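Local atomic coordinates of fructokinase (Xylella fastidiosa Temecula1, PDB entry 3LJS), a protein that probably phosphorylates fructose at the expense of ATP, as a sugar kinase of the PfkB family with a ribokinase-like fold. Residues K5-F10 against A130-A135; A52-G57 against G76-G81; G160-F165 against D277-L282. One frame throughout, in Å; residues are numbered along the deposited sequence.

Contact 1 (K5-F10 against A130-A135); sequences KTILCF and ALIFHA
K5 lies against L131 where two neighbouring parallel strands of the central sheet in this ribokinase-like alpha/beta fold, 6-10 and 130-136, come together. The CA of K5 sits 3.9 Å from CB of L131, while its ammonium group leads off to the carbonyl of F276. At T6 the register slips by one residue, a beta bulge: the carbonyl O of T6 takes L131 N at 2.8 Å, and only weakly a second donor, I132 N. Beyond the bulge the pairing is regular. I7 lies beside I132, both pointing the same way; in each, CG1 stands anti to the carbonyl carbon, and CG1 of I7 meets CD1 of I132 on the face covered by helices 38-49 and 262-275, which hold V46, L269 and F272. L8 takes the other face. Its amide donates to I132 O at 2.8 Å, and its carbonyl O receives H134 N at 2.7 Å. CG of L8, anti to the backbone N (chi1 163°), is carried alongside the F133 ring and lies 3.6 Å from CD1 of F133. C9 returns to the face of I7, next to H134, whose imidazole heads away toward V42, V265 and L269, about 7 Å from the side chain of the ATP-binding K195. F10 closes the strand: F10 N donates to H134 O at 2.8 Å. Its ring runs nearly parallel to that of F133, planes at 19°, yet the two are slid so far apart that they barely overlap, and the touch is made instead by CB of F10, 3.6 Å from CZ of F133.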
# COMPACT_ATOMS: atom_id res chain seq x y z
N LYS B 5 25.88 21.80 14.93
CA LYS B 5 25.27 22.53 13.82
C LYS B 5 24.34 21.63 13.02
O LYS B 5 23.81 22.03 11.98
CB LYS B 5 26.37 23.05 12.87
CG LYS B 5 27.49 23.86 13.54
CD LYS B 5 26.98 25.21 14.05
CE LYS B 5 27.24 26.33 13.03
NZ LYS B 5 26.77 27.66 13.54
N THR B 6 24.14 20.41 13.49
CA THR B 6 23.31 19.45 12.79
C THR B 6 21.82 19.73 12.93
O THR B 6 21.35 20.07 14.01
CB THR B 6 23.60 18.01 13.27
OG1 THR B 6 25.00 17.73 13.13
CG2 THR B 6 22.79 16.98 12.46
N ILE B 7 21.11 19.61 11.82
CA ILE B 7 19.67 19.80 11.80
C ILE B 7 19.09 18.40 11.86
O ILE B 7 19.37 17.56 11.01
CB ILE B 7 19.21 20.51 10.52
CG1 ILE B 7 19.79 21.93 10.51
CG2 ILE B 7 17.68 20.55 10.45
CD1 ILE B 7 19.58 22.67 9.22
N LEU B 8 18.30 18.15 12.89
CA LEU B 8 17.70 16.85 13.09
C LEU B 8 16.24 16.90 12.67
O LEU B 8 15.43 17.61 13.26
CB LEU B 8 17.88 16.49 14.57
CG LEU B 8 17.10 15.42 15.32
CD1 LEU B 8 16.59 14.37 14.38
CD2 LEU B 8 18.02 14.84 16.40
N CYS B 9 15.92 16.16 11.61
CA CYS B 9 14.55 16.11 11.09
C CYS B 9 13.92 14.81 11.54
O CYS B 9 14.41 13.73 11.21
CB CYS B 9 14.56 16.18 9.56
SG CYS B 9 15.16 17.76 8.91
N PHE B 10 12.84 14.91 12.29
CA PHE B 10 12.19 13.72 12.83
C PHE B 10 10.79 13.43 12.32
O PHE B 10 9.98 14.33 12.13
CB PHE B 10 12.14 13.82 14.36
CG PHE B 10 11.35 12.71 15.00
CD1 PHE B 10 11.93 11.46 15.21
CD2 PHE B 10 10.02 12.90 15.34
CE1 PHE B 10 11.19 10.42 15.76
CE2 PHE B 10 9.26 11.86 15.88
CZ PHE B 10 9.85 10.62 16.09
N ALA B 130 22.98 18.20 17.72
CA ALA B 130 21.90 18.95 17.10
C ALA B 130 21.75 20.41 17.55
O ALA B 130 21.80 20.73 18.73
CB ALA B 130 20.57 18.23 17.31
N LEU B 131 21.56 21.28 16.57
CA LEU B 131 21.34 22.69 16.84
C LEU B 131 19.85 22.97 16.60
O LEU B 131 19.29 23.92 17.14
CB LEU B 131 22.19 23.56 15.91
CG LEU B 131 21.94 25.07 15.97
CD1 LEU B 131 22.08 25.57 17.40
CD2 LEU B 131 22.93 25.78 15.05
N ILE B 132 19.23 22.11 15.78
CA ILE B 132 17.81 22.24 15.44
C ILE B 132 17.13 20.86 15.40
O ILE B 132 17.73 19.88 14.96
CB ILE B 132 17.62 22.90 14.05
CG1 ILE B 132 18.30 24.28 14.05
CG2 ILE B 132 16.13 23.06 13.73
CD1 ILE B 132 18.23 24.99 12.71
N PHE B 133 15.89 20.80 15.89
CA PHE B 133 15.09 19.57 15.87
C PHE B 133 13.81 19.97 15.15
O PHE B 133 13.06 20.83 15.64
CB PHE B 133 14.76 19.11 17.30
CG PHE B 133 13.91 17.86 17.37
CD1 PHE B 133 14.49 16.60 17.43
CD2 PHE B 133 12.51 17.95 17.40
CE1 PHE B 133 13.71 15.44 17.53
CE2 PHE B 133 11.71 16.80 17.49
CZ PHE B 133 12.31 15.55 17.56
N HIS B 134 13.54 19.38 14.00
CA HIS B 134 12.34 19.72 13.24
C HIS B 134 11.35 18.58 13.16
O HIS B 134 11.73 17.44 12.89
CB HIS B 134 12.71 20.16 11.81
CG HIS B 134 11.53 20.59 11.00
ND1 HIS B 134 10.94 19.77 10.05
CD2 HIS B 134 10.79 21.71 11.04
CE1 HIS B 134 9.88 20.38 9.55
NE2 HIS B 134 9.76 21.56 10.13
N ALA B 135 10.08 18.88 13.40
CA ALA B 135 9.02 17.87 13.35
C ALA B 135 7.74 18.45 12.74
O ALA B 135 7.61 19.66 12.59
CB ALA B 135 8.73 17.35 14.76

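Contact 2 (A52-G57 against G76-G81); sequences AVQFVG and GVVTDG
V53 and V78 are joined by the main backbone bond of this contact, in which V78 N donates to V53 O at 2.9 Å. A weak return bond runs from F55 N to V78 O at 3.4 Å, the two flanking Q54 in a single bridge between strand 53-60 and the loop that leaves helix 63-75. CA of Q54 adds a CA-H...O contact to the same V78 carbonyl. A water extends the polar seam at the start of the loop, accepting from V53 N and lying 2.8 Å from the carbonyl O of G76, to which it probably donates; G76 is the residue with positive phi that ends the helix in a Schellman motif.

The apolar contacts fall on both sides of this seam. V77 straddles two strand residues: CG1, set anti to its own backbone N (chi1 174°), reaches CB of F55 at 3.9 Å, while CG2 meets CG1 of V53, the two valines crossing obliquely. A47 of helix 38-49 and F72 of helix 63-75 help enclose V77, and the F55 ring stacks on F72. Across the seam CB of V78 lies 4.0 Å from CB of Q54.

At the far end the extended Q54 side chain lays its amide beside G81. NE2 of Q54 and N of G81 are both donors, 3.0 Å apart and not hydrogen-bonded; NE2 has a weak bond to S126 OG. With no side chain, G81 lets the amide of Q54 and the valine branches of V56 come close.

The chemistry is that of a partial strand pairing: one good bond, one weak bond and a water hold the loop by its backbone, while V77 and V78 pack on the strand residues before the chain enters strand 82-85, outermost of the sheet within this chain.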
# COMPACT_ATOMS: atom_id res chain seq x y z
N ALA B 52 24.68 20.29 7.57
CA ALA B 52 24.80 19.02 8.28
C ALA B 52 23.38 18.66 8.71
O ALA B 52 22.75 19.40 9.46
CB ALA B 52 25.71 19.19 9.51
N VAL B 53 22.88 17.53 8.24
CA VAL B 53 21.52 17.13 8.58
C VAL B 53 21.37 15.63 8.73
O VAL B 53 22.01 14.84 8.04
CB VAL B 53 20.52 17.64 7.51
CG1 VAL B 53 20.86 17.04 6.15
CG2 VAL B 53 19.09 17.27 7.91
N GLN B 54 20.51 15.25 9.67
CA GLN B 54 20.26 13.85 9.94
C GLN B 54 18.75 13.63 9.95
O GLN B 54 17.99 14.51 10.37
CB GLN B 54 20.86 13.50 11.31
CG GLN B 54 20.55 12.12 11.84
CD GLN B 54 21.18 11.87 13.20
OE1 GLN B 54 21.59 12.81 13.89
NE2 GLN B 54 21.25 10.61 13.59
N PHE B 55 18.31 12.49 9.44
CA PHE B 55 16.89 12.17 9.47
C PHE B 55 16.72 11.09 10.53
O PHE B 55 17.39 10.06 10.47
CB PHE B 55 16.38 11.62 8.14
CG PHE B 55 14.93 11.20 8.19
CD1 PHE B 55 13.91 12.14 8.11
CD2 PHE B 55 14.60 9.86 8.39
CE1 PHE B 55 12.56 11.75 8.22
CE2 PHE B 55 13.26 9.47 8.51
CZ PHE B 55 12.24 10.42 8.43
N VAL B 56 15.84 11.34 11.49
CA VAL B 56 15.59 10.39 12.56
C VAL B 56 14.16 9.87 12.44
O VAL B 56 13.20 10.64 12.45
CB VAL B 56 15.79 11.06 13.95
CG1 VAL B 56 15.38 10.10 15.07
CG2 VAL B 56 17.26 11.44 14.11
N GLY B 57 14.04 8.56 12.30
CA GLY B 57 12.74 7.95 12.16
C GLY B 57 12.89 6.48 11.83
O GLY B 57 14.01 5.97 11.72
N GLY B 76 23.21 12.89 0.92
CA GLY B 76 24.12 13.44 1.90
C GLY B 76 23.49 13.58 3.28
O GLY B 76 24.06 14.22 4.16
N VAL B 77 22.31 13.00 3.47
CA VAL B 77 21.64 13.04 4.76
C VAL B 77 22.24 11.94 5.64
O VAL B 77 22.35 10.80 5.20
CB VAL B 77 20.11 12.78 4.62
CG1 VAL B 77 19.45 12.67 6.00
CG2 VAL B 77 19.46 13.90 3.81
N VAL B 78 22.65 12.28 6.86
CA VAL B 78 23.22 11.28 7.76
C VAL B 78 22.13 10.28 8.14
O VAL B 78 21.03 10.67 8.53
CB VAL B 78 23.81 11.94 9.03
CG1 VAL B 78 24.19 10.88 10.05
CG2 VAL B 78 25.03 12.77 8.66
N THR B 79 22.45 9.00 8.04
CA THR B 79 21.48 7.95 8.32
C THR B 79 21.64 7.19 9.64
O THR B 79 20.88 6.26 9.90
CB THR B 79 21.46 6.90 7.18
OG1 THR B 79 22.77 6.34 7.05
CG2 THR B 79 21.07 7.56 5.86
N ASP B 80 22.60 7.59 10.47
CA ASP B 80 22.85 6.92 11.74
C ASP B 80 21.65 6.82 12.67
O ASP B 80 21.55 5.88 13.45
CB ASP B 80 23.98 7.62 12.52
CG ASP B 80 25.22 7.83 11.69
OD1 ASP B 80 25.50 6.99 10.81
OD2 ASP B 80 25.92 8.83 11.93
N GLY B 81 20.76 7.80 12.61
CA GLY B 81 19.60 7.79 13.48
C GLY B 81 18.38 7.06 12.95
O GLY B 81 17.32 7.09 13.57
O HOH W 1 24.55 16.04 6.27

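Contact 3 (G160-F165 against D277-L282); sequences GAIVSF and DDAAAL
I162 points from its strand toward the turn that opens helix 281-286: its CG1 meets A279, its CG2 meets L282, and its CD1 touches both. CG1, anti to the carbonyl carbon (chi1 -69°), lies over A279, 3.8 Å from its CA and 3.9 Å from its CB. CD1 continues to CB of L282 at 4.0 Å, and CG2 touches CD2 of that leucine, so the two branched chains meet at two places. They lie at a slant to each other, each pointed toward the opposite segment. V193 of the next strand touches both, and F276 packs on I162 as well.

The A279 methyl, CB, also comes 3.3 Å from the carbonyl O of G160. That carbonyl O accepts a hydrogen bond from a water, at 2.7 Å, and the water in turn accepts from A279 N, so the polar link between the segments is indirect. The turn itself is type I, from D278 to A281, with a weak capping bond from A281 N to OD1 of D278.

G160 ends helix 143-158 in a Schellman motif just ahead of strand 162-166. The contact thus packs the turn leading into helix 281-286, with L282 of the helix, against the start of strand 162-166, in the three-layered alpha/beta/alpha core of the ribokinase-like fold.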
# COMPACT_ATOMS: atom_id res chain seq x y z
N GLY B 160 19.91 21.93 24.11
CA GLY B 160 20.41 23.13 23.45
C GLY B 160 20.09 23.26 21.98
O GLY B 160 20.80 23.94 21.24
N ALA B 161 19.02 22.62 21.54
CA ALA B 161 18.64 22.72 20.14
C ALA B 161 17.34 23.50 20.01
O ALA B 161 16.47 23.43 20.88
CB ALA B 161 18.48 21.34 19.53
N ILE B 162 17.24 24.25 18.91
CA ILE B 162 16.06 25.03 18.60
C ILE B 162 15.01 24.04 18.10
O ILE B 162 15.32 23.18 17.28
CB ILE B 162 16.36 26.03 17.46
CG1 ILE B 162 17.32 27.11 17.95
CG2 ILE B 162 15.06 26.63 16.93
CD1 ILE B 162 17.91 27.94 16.84
N VAL B 163 13.79 24.16 18.59
CA VAL B 163 12.73 23.26 18.15
C VAL B 163 11.85 23.93 17.11
O VAL B 163 11.24 24.97 17.37
CB VAL B 163 11.86 22.80 19.34
CG1 VAL B 163 10.74 21.90 18.84
CG2 VAL B 163 12.72 22.07 20.35
N SER B 164 11.81 23.34 15.92
CA SER B 164 11.02 23.86 14.81
C SER B 164 9.83 22.93 14.59
O SER B 164 9.99 21.71 14.56
CB SER B 164 11.88 23.91 13.55
OG SER B 164 11.11 24.22 12.41
N PHE B 165 8.65 23.51 14.42
CA PHE B 165 7.44 22.73 14.21
C PHE B 165 6.62 23.29 13.04
O PHE B 165 6.11 24.40 13.11
CB PHE B 165 6.62 22.72 15.51
CG PHE B 165 5.35 21.90 15.45
CD1 PHE B 165 5.33 20.66 14.84
CD2 PHE B 165 4.18 22.37 16.06
CE1 PHE B 165 4.16 19.88 14.83
CE2 PHE B 165 3.01 21.60 16.05
CZ PHE B 165 3.00 20.36 15.44
N ASP B 277 25.36 30.69 16.45
CA ASP B 277 26.45 30.02 17.17
C ASP B 277 25.81 28.96 18.05
O ASP B 277 26.38 27.89 18.27
CB ASP B 277 27.23 30.97 18.08
CG ASP B 277 27.96 32.06 17.32
OD1 ASP B 277 28.46 31.78 16.21
OD2 ASP B 277 28.04 33.19 17.84
N ASP B 278 24.63 29.28 18.56
CA ASP B 278 23.90 28.38 19.43
C ASP B 278 22.41 28.70 19.42
O ASP B 278 21.96 29.63 18.73
CB ASP B 278 24.43 28.48 20.87
CG ASP B 278 24.50 29.92 21.37
OD1 ASP B 278 23.62 30.73 21.03
OD2 ASP B 278 25.45 30.23 22.13
N ALA B 279 21.64 27.94 20.19
CA ALA B 279 20.20 28.12 20.26
C ALA B 279 19.79 29.51 20.74
O ALA B 279 18.80 30.07 20.28
CB ALA B 279 19.59 27.06 21.18
N ALA B 280 20.56 30.06 21.68
CA ALA B 280 20.25 31.38 22.22
C ALA B 280 20.25 32.45 21.14
O ALA B 280 19.58 33.48 21.27
CB ALA B 280 21.24 31.74 23.33
N ALA B 281 21.00 32.23 20.06
CA ALA B 281 21.07 33.19 18.97
C ALA B 281 19.71 33.46 18.31
O ALA B 281 19.54 34.49 17.65
CB ALA B 281 22.08 32.72 17.92
N LEU B 282 18.76 32.54 18.47
CA LEU B 282 17.44 32.74 17.87
C LEU B 282 16.75 33.98 18.45
O LEU B 282 16.02 34.70 17.75
CB LEU B 282 16.54 31.51 18.08
CG LEU B 282 15.10 31.64 17.59
CD1 LEU B 282 15.09 31.75 16.07
CD2 LEU B 282 14.29 30.43 18.02
O HOH W 2 22.76 25.78 21.60

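All three contacts use the same large sheet. Contacts 1 and 2 share a border, where strands 6-10 and 53-60 pair through C9 O with V56 N and I7 N with A52 O; contact 3 adjoins contact 1 on its other flank, through L131 O with I162 N and F133 N with I162 O. Contact 1 is the central core pairing, almost wholly buried and held by parallel backbone bonds, regular beyond the bulge at T6. Contacts 2 and 3 lie farther from the chain's centre: contact 2 includes exposed residues, a larger share of contact 3 is only partly buried, and each uses a bridging water. Contact 2 mixes partial strand pairing with valine packing, contact 3 relies on aliphatic packing.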